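PDB 3OF7: regulator of chromosome condensation from Saccharomyces cerevisiae, which promotes the exchange of GDP for GTP on the GTPases Gsp1 and Gsp2, binds chromatin and controls RNA metabolism and transport. Local coordinates for residues K20-S25 against I206-P211; N14-Y19 against C161-N166. All coordinates share one frame; numbering follows the deposited sequence.

Overall arrangement
Both contacts belong to the N-terminal run N14-S25, which lies across strands of the beta-propeller: contact 2 holds its first half against the end of strand 159-164, contact 1 its second half against strand 206-211. The contact centres are about 6 Å apart and lie about 11 Å (contact 1) and 17 Å (contact 2) from the centre of the chain. One amide joins them directly, since Q16 NE2 of contact 2 probably also hydrogen-bonds I206 O of contact 1 at 3.0 Å. L163 and Y19 of contact 2 pack beside the same strand, with L163 CD2 3.5 Å from V207 C and Y19 CD1 3.5 Å from V207 O.

Contact 1: residues K20-S25 against I206-P211; sequences KHMYLS and IVQLAP
Q208 NE2 gives one N-H to Y23 OH, 2.9 Å away and almost perfectly straight at 176°. The phenol oxygen lies in the plane of the Q208 amide, while the amide nitrogen meets the tyrosine at its hydroxyl edge, near the ring plane; ring and amide planes are turned 51° apart. In Q208 a chi1 of -163° sets CG opposite the backbone N, and the chain runs on extended to the hydroxyl; the two side chains cross at about a right angle. M22 completes the group: its CB sits over the centre of the Y23 ring, 4.1 Å above the plane, and its chain bends at the thioether to set CE 4.0 Å from Q208 NE2. In the beta-propeller, Q208 stands on strand 206-211, the first strand of its blade, where a classic beta bulge puts two residues, V207 and Q208, opposite the single L219 of the adjoining strand. The amide also reaches the next blade, because Q208 OE1 accepts from I262 N. With an alanine here, Y23 OH would probably lose its amide donor and I262 N its side-chain acceptor. In the short, weakly bonded helix about 20-23, K20 O accepts from both Y23 N and L24 N.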
loop_
_atom_site.group_PDB
_atom_site.type_symbol
_atom_site.label_atom_id
_atom_site.label_comp_id
_atom_site.label_asym_id
_atom_site.label_seq_id
_atom_site.Cartn_x
_atom_site.Cartn_y
_atom_site.Cartn_z
ATOM N N LYS A 20 -14.959 3.685 0.873
ATOM C CA LYS A 20 -15.036 2.909 2.115
ATOM C C LYS A 20 -14.947 1.392 1.925
ATOM O O LYS A 20 -14.352 0.715 2.751
ATOM C CB LYS A 20 -16.232 3.325 2.998
ATOM C CG LYS A 20 -17.597 2.820 2.580
ATOM C CD LYS A 20 -18.614 3.033 3.724
ATOM C CE LYS A 20 -19.898 2.250 3.477
ATOM N NZ LYS A 20 -20.971 2.611 4.455
ATOM N N HIS A 21 -15.509 0.870 0.835
ATOM C CA HIS A 21 -15.435 -0.570 0.552
ATOM C C HIS A 21 -13.992 -1.074 0.412
ATOM O O HIS A 21 -13.703 -2.219 0.732
ATOM C CB HIS A 21 -16.243 -0.937 -0.697
ATOM N N MET A 22 -13.094 -0.210 -0.059
ATOM C CA MET A 22 -11.687 -0.571 -0.204
ATOM C C MET A 22 -10.950 -0.620 1.125
ATOM O O MET A 22 -9.987 -1.382 1.273
ATOM C CB MET A 22 -10.960 0.411 -1.133
ATOM C CG MET A 22 -11.312 0.291 -2.606
ATOM S SD MET A 22 -10.195 1.306 -3.603
ATOM C CE MET A 22 -10.669 2.928 -3.043
ATOM N N TYR A 23 -11.397 0.181 2.091
ATOM C CA TYR A 23 -10.611 0.379 3.308
ATOM C C TYR A 23 -11.188 -0.203 4.585
ATOM O O TYR A 23 -10.439 -0.685 5.428
ATOM C CB TYR A 23 -10.280 1.861 3.502
ATOM C CG TYR A 23 -9.530 2.443 2.331
ATOM C CD1 TYR A 23 -8.321 1.883 1.904
ATOM C CD2 TYR A 23 -10.024 3.556 1.642
ATOM C CE1 TYR A 23 -7.626 2.416 0.821
ATOM C CE2 TYR A 23 -9.329 4.097 0.553
ATOM C CZ TYR A 23 -8.137 3.522 0.154
ATOM O OH TYR A 23 -7.451 4.052 -0.912
ATOM N N LEU A 24 -12.509 -0.153 4.727
ATOM C CA LEU A 24 -13.144 -0.551 5.978
ATOM C C LEU A 24 -13.914 -1.858 5.830
ATOM O O LEU A 24 -14.745 -2.009 4.924
ATOM C CB LEU A 24 -14.074 0.561 6.488
ATOM C CG LEU A 24 -13.504 1.985 6.587
ATOM C CD1 LEU A 24 -14.576 2.960 7.083
ATOM C CD2 LEU A 24 -12.252 2.052 7.471
ATOM N N SER A 25 -13.619 -2.804 6.712
ATOM C CA SER A 25 -14.389 -4.024 6.798
ATOM C C SER A 25 -15.595 -3.786 7.714
ATOM O O SER A 25 -15.481 -3.100 8.739
ATOM C CB SER A 25 -13.511 -5.149 7.335
ATOM O OG SER A 25 -14.246 -6.343 7.483
ATOM N N ILE A 206 -10.786 16.442 1.950
ATOM C CA ILE A 206 -9.952 15.350 1.455
ATOM C C ILE A 206 -10.765 14.054 1.533
ATOM O O ILE A 206 -11.434 13.802 2.538
ATOM C CB ILE A 206 -8.642 15.237 2.265
ATOM C CG1 ILE A 206 -7.870 16.567 2.216
ATOM C CG2 ILE A 206 -7.787 14.049 1.759
ATOM C CD1 ILE A 206 -7.667 17.129 0.782
ATOM N N VAL A 207 -10.718 13.260 0.468
ATOM C CA VAL A 207 -11.535 12.044 0.358
ATOM C C VAL A 207 -10.720 10.741 0.290
ATOM O O VAL A 207 -11.240 9.662 0.596
ATOM C CB VAL A 207 -12.505 12.117 -0.852
ATOM C CG1 VAL A 207 -13.432 13.334 -0.728
ATOM C CG2 VAL A 207 -11.742 12.137 -2.192
ATOM N N GLN A 208 -9.449 10.843 -0.101
ATOM C CA GLN A 208 -8.607 9.654 -0.271
ATOM C C GLN A 208 -7.119 9.946 -0.101
ATOM O O GLN A 208 -6.640 11.026 -0.468
ATOM C CB GLN A 208 -8.840 9.011 -1.636
ATOM C CG GLN A 208 -8.333 7.567 -1.720
ATOM C CD GLN A 208 -8.201 7.049 -3.131
ATOM O OE1 GLN A 208 -8.364 7.785 -4.110
ATOM N NE2 GLN A 208 -7.897 5.764 -3.247
ATOM N N LEU A 209 -6.404 8.961 0.439
ATOM C CA LEU A 209 -4.951 9.039 0.610
ATOM C C LEU A 209 -4.255 8.013 -0.275
ATOM O O LEU A 209 -4.839 6.971 -0.590
ATOM C CB LEU A 209 -4.574 8.788 2.073
ATOM C CG LEU A 209 -5.378 9.480 3.177
ATOM C CD1 LEU A 209 -4.953 8.979 4.552
ATOM C CD2 LEU A 209 -5.219 11.001 3.113
ATOM N N ALA A 210 -3.018 8.303 -0.677
ATOM C CA ALA A 210 -2.169 7.291 -1.336
ATOM C C ALA A 210 -0.709 7.456 -0.893
ATOM O O ALA A 210 -0.024 8.376 -1.359
ATOM C CB ALA A 210 -2.291 7.378 -2.862
ATOM N N PRO A 211 -0.236 6.581 0.021
ATOM C CA PRO A 211 1.133 6.677 0.526
ATOM C C PRO A 211 2.180 6.073 -0.402
ATOM O O PRO A 211 1.951 5.032 -1.022
ATOM C CB PRO A 211 1.088 5.880 1.830
ATOM C CG PRO A 211 -0.009 4.874 1.623
ATOM C CD PRO A 211 -1.021 5.547 0.731
#

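Contact 2: residues N14-Y19 against C161-N166; sequences NAQEDY and CALFSN
L163, near the end of strand 159-164, has its CB directed toward the 14-19 segment, and its CD1 lies 4.0 Å from Q16 NE2, a nonpolar flank beside the amide nitrogen. Next along the strand, F164 directs its CB away and offers its backbone carbonyl instead: Q16 NE2 donates to F164 O at 2.9 Å, with an N-H...O angle of 160°. The carbonyl oxygen lies close to the amide plane, whereas the donor is tilted 29° from the carbonyl plane. The glutamine reaches the strand end with CG anti to its own carbonyl carbon (chi1 -79°) and an extended chain beyond. At S165, where the strand has given way to a turn, Q16 OE1 comes within 3.2 Å of the backbone CA; the S165 hydroxyl bonds to K149 N. The same Q16 nitrogen probably serves I206 O as well, and carbonyls of two blades then share it. Behind Q16, A15 N donates to D18 OD2 from above the carboxylate plane (3.0 Å), tying up the turn that carries it. Here an N-terminal segment bridges neighbouring blades of the RCC1-type beta-propeller, a fold built from antiparallel sheets set around a central axis.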
loop_
_atom_site.group_PDB
_atom_site.type_symbol
_atom_site.label_atom_id
_atom_site.label_comp_id
_atom_site.label_asym_id
_atom_site.label_seq_id
_atom_site.Cartn_x
_atom_site.Cartn_y
_atom_site.Cartn_z
ATOM N N ASN A 14 -16.290 13.580 -6.010
ATOM C CA ASN A 14 -15.917 12.491 -5.094
ATOM C C ASN A 14 -16.515 12.625 -3.699
ATOM O O ASN A 14 -16.585 13.723 -3.152
ATOM C CB ASN A 14 -14.391 12.406 -4.939
ATOM C CG ASN A 14 -13.673 12.243 -6.257
ATOM O OD1 ASN A 14 -14.082 11.460 -7.109
ATOM N ND2 ASN A 14 -12.584 12.984 -6.429
ATOM N N ALA A 15 -16.908 11.496 -3.120
ATOM C CA ALA A 15 -17.290 11.443 -1.708
ATOM C C ALA A 15 -16.461 10.387 -0.972
ATOM O O ALA A 15 -16.045 9.391 -1.575
ATOM C CB ALA A 15 -18.783 11.151 -1.564
ATOM N N GLN A 16 -16.227 10.604 0.323
ATOM C CA GLN A 16 -15.476 9.650 1.146
ATOM C C GLN A 16 -16.115 8.260 1.110
ATOM O O GLN A 16 -15.413 7.247 1.088
ATOM C CB GLN A 16 -15.350 10.143 2.588
ATOM C CG GLN A 16 -14.277 11.206 2.800
ATOM C CD GLN A 16 -14.119 11.599 4.258
ATOM O OE1 GLN A 16 -14.866 11.130 5.124
ATOM N NE2 GLN A 16 -13.145 12.459 4.541
ATOM N N GLU A 17 -17.447 8.230 1.070
ATOM C CA GLU A 17 -18.218 6.992 0.885
ATOM C C GLU A 17 -17.801 6.150 -0.330
ATOM O O GLU A 17 -17.899 4.921 -0.292
ATOM C CB GLU A 17 -19.716 7.308 0.798
ATOM N N ASP A 18 -17.335 6.800 -1.400
ATOM C CA ASP A 18 -16.949 6.087 -2.626
ATOM C C ASP A 18 -15.789 5.111 -2.412
ATOM O O ASP A 18 -15.589 4.208 -3.222
ATOM C CB ASP A 18 -16.538 7.063 -3.734
ATOM C CG ASP A 18 -17.613 8.093 -4.057
ATOM O OD1 ASP A 18 -18.777 7.939 -3.624
ATOM O OD2 ASP A 18 -17.275 9.065 -4.755
ATOM N N TYR A 19 -15.026 5.316 -1.340
ATOM C CA TYR A 19 -13.786 4.566 -1.083
ATOM C C TYR A 19 -13.889 3.588 0.087
ATOM O O TYR A 19 -13.004 2.747 0.273
ATOM C CB TYR A 19 -12.617 5.545 -0.845
ATOM C CG TYR A 19 -12.524 6.603 -1.920
ATOM C CD1 TYR A 19 -13.095 7.862 -1.732
ATOM C CD2 TYR A 19 -11.911 6.326 -3.147
ATOM C CE1 TYR A 19 -13.045 8.824 -2.730
ATOM C CE2 TYR A 19 -11.848 7.286 -4.153
ATOM C CZ TYR A 19 -12.423 8.536 -3.932
ATOM O OH TYR A 19 -12.378 9.497 -4.909
ATOM N N CYS A 161 -0.533 8.802 8.481
ATOM C CA CYS A 161 -1.608 9.732 8.170
ATOM C C CYS A 161 -2.964 9.118 8.481
ATOM O O CYS A 161 -3.188 7.937 8.224
ATOM C CB CYS A 161 -1.540 10.160 6.705
ATOM S SG CYS A 161 -2.659 11.523 6.287
ATOM N N ALA A 162 -3.852 9.925 9.059
ATOM C CA ALA A 162 -5.232 9.511 9.289
ATOM C C ALA A 162 -6.163 10.545 8.688
ATOM O O ALA A 162 -6.047 11.751 8.982
ATOM C CB ALA A 162 -5.513 9.345 10.788
ATOM N N LEU A 163 -7.069 10.071 7.840
ATOM C CA LEU A 163 -8.086 10.907 7.224
ATOM C C LEU A 163 -9.402 10.770 7.982
ATOM O O LEU A 163 -9.897 9.655 8.172
ATOM C CB LEU A 163 -8.285 10.500 5.762
ATOM C CG LEU A 163 -9.428 11.175 4.997
ATOM C CD1 LEU A 163 -9.213 12.695 4.904
ATOM C CD2 LEU A 163 -9.604 10.554 3.616
ATOM N N PHE A 164 -9.969 11.903 8.403
ATOM C CA PHE A 164 -11.182 11.887 9.221
ATOM C C PHE A 164 -12.436 12.166 8.400
ATOM O O PHE A 164 -12.363 12.729 7.310
ATOM C CB PHE A 164 -11.066 12.859 10.402
ATOM C CG PHE A 164 -10.211 12.349 11.525
ATOM C CD1 PHE A 164 -8.822 12.497 11.491
ATOM C CD2 PHE A 164 -10.788 11.720 12.620
ATOM C CE1 PHE A 164 -8.030 12.030 12.528
ATOM C CE2 PHE A 164 -9.999 11.245 13.674
ATOM C CZ PHE A 164 -8.619 11.402 13.629
ATOM N N SER A 165 -13.582 11.757 8.936
ATOM C CA SER A 165 -14.856 11.882 8.238
ATOM C C SER A 165 -15.265 13.340 8.010
ATOM O O SER A 165 -16.153 13.612 7.201
ATOM C CB SER A 165 -15.951 11.158 9.018
ATOM O OG SER A 165 -15.954 11.594 10.362
ATOM N N ASN A 166 -14.625 14.266 8.716
ATOM C CA ASN A 166 -14.880 15.689 8.493
ATOM C C ASN A 166 -13.879 16.341 7.525
ATOM O O ASN A 166 -13.844 17.562 7.398
ATOM C CB ASN A 166 -14.929 16.448 9.824
ATOM C CG ASN A 166 -13.576 16.523 10.510
ATOM O OD1 ASN A 166 -12.626 15.825 10.142
ATOM N ND2 ASN A 166 -13.485 17.374 11.522
#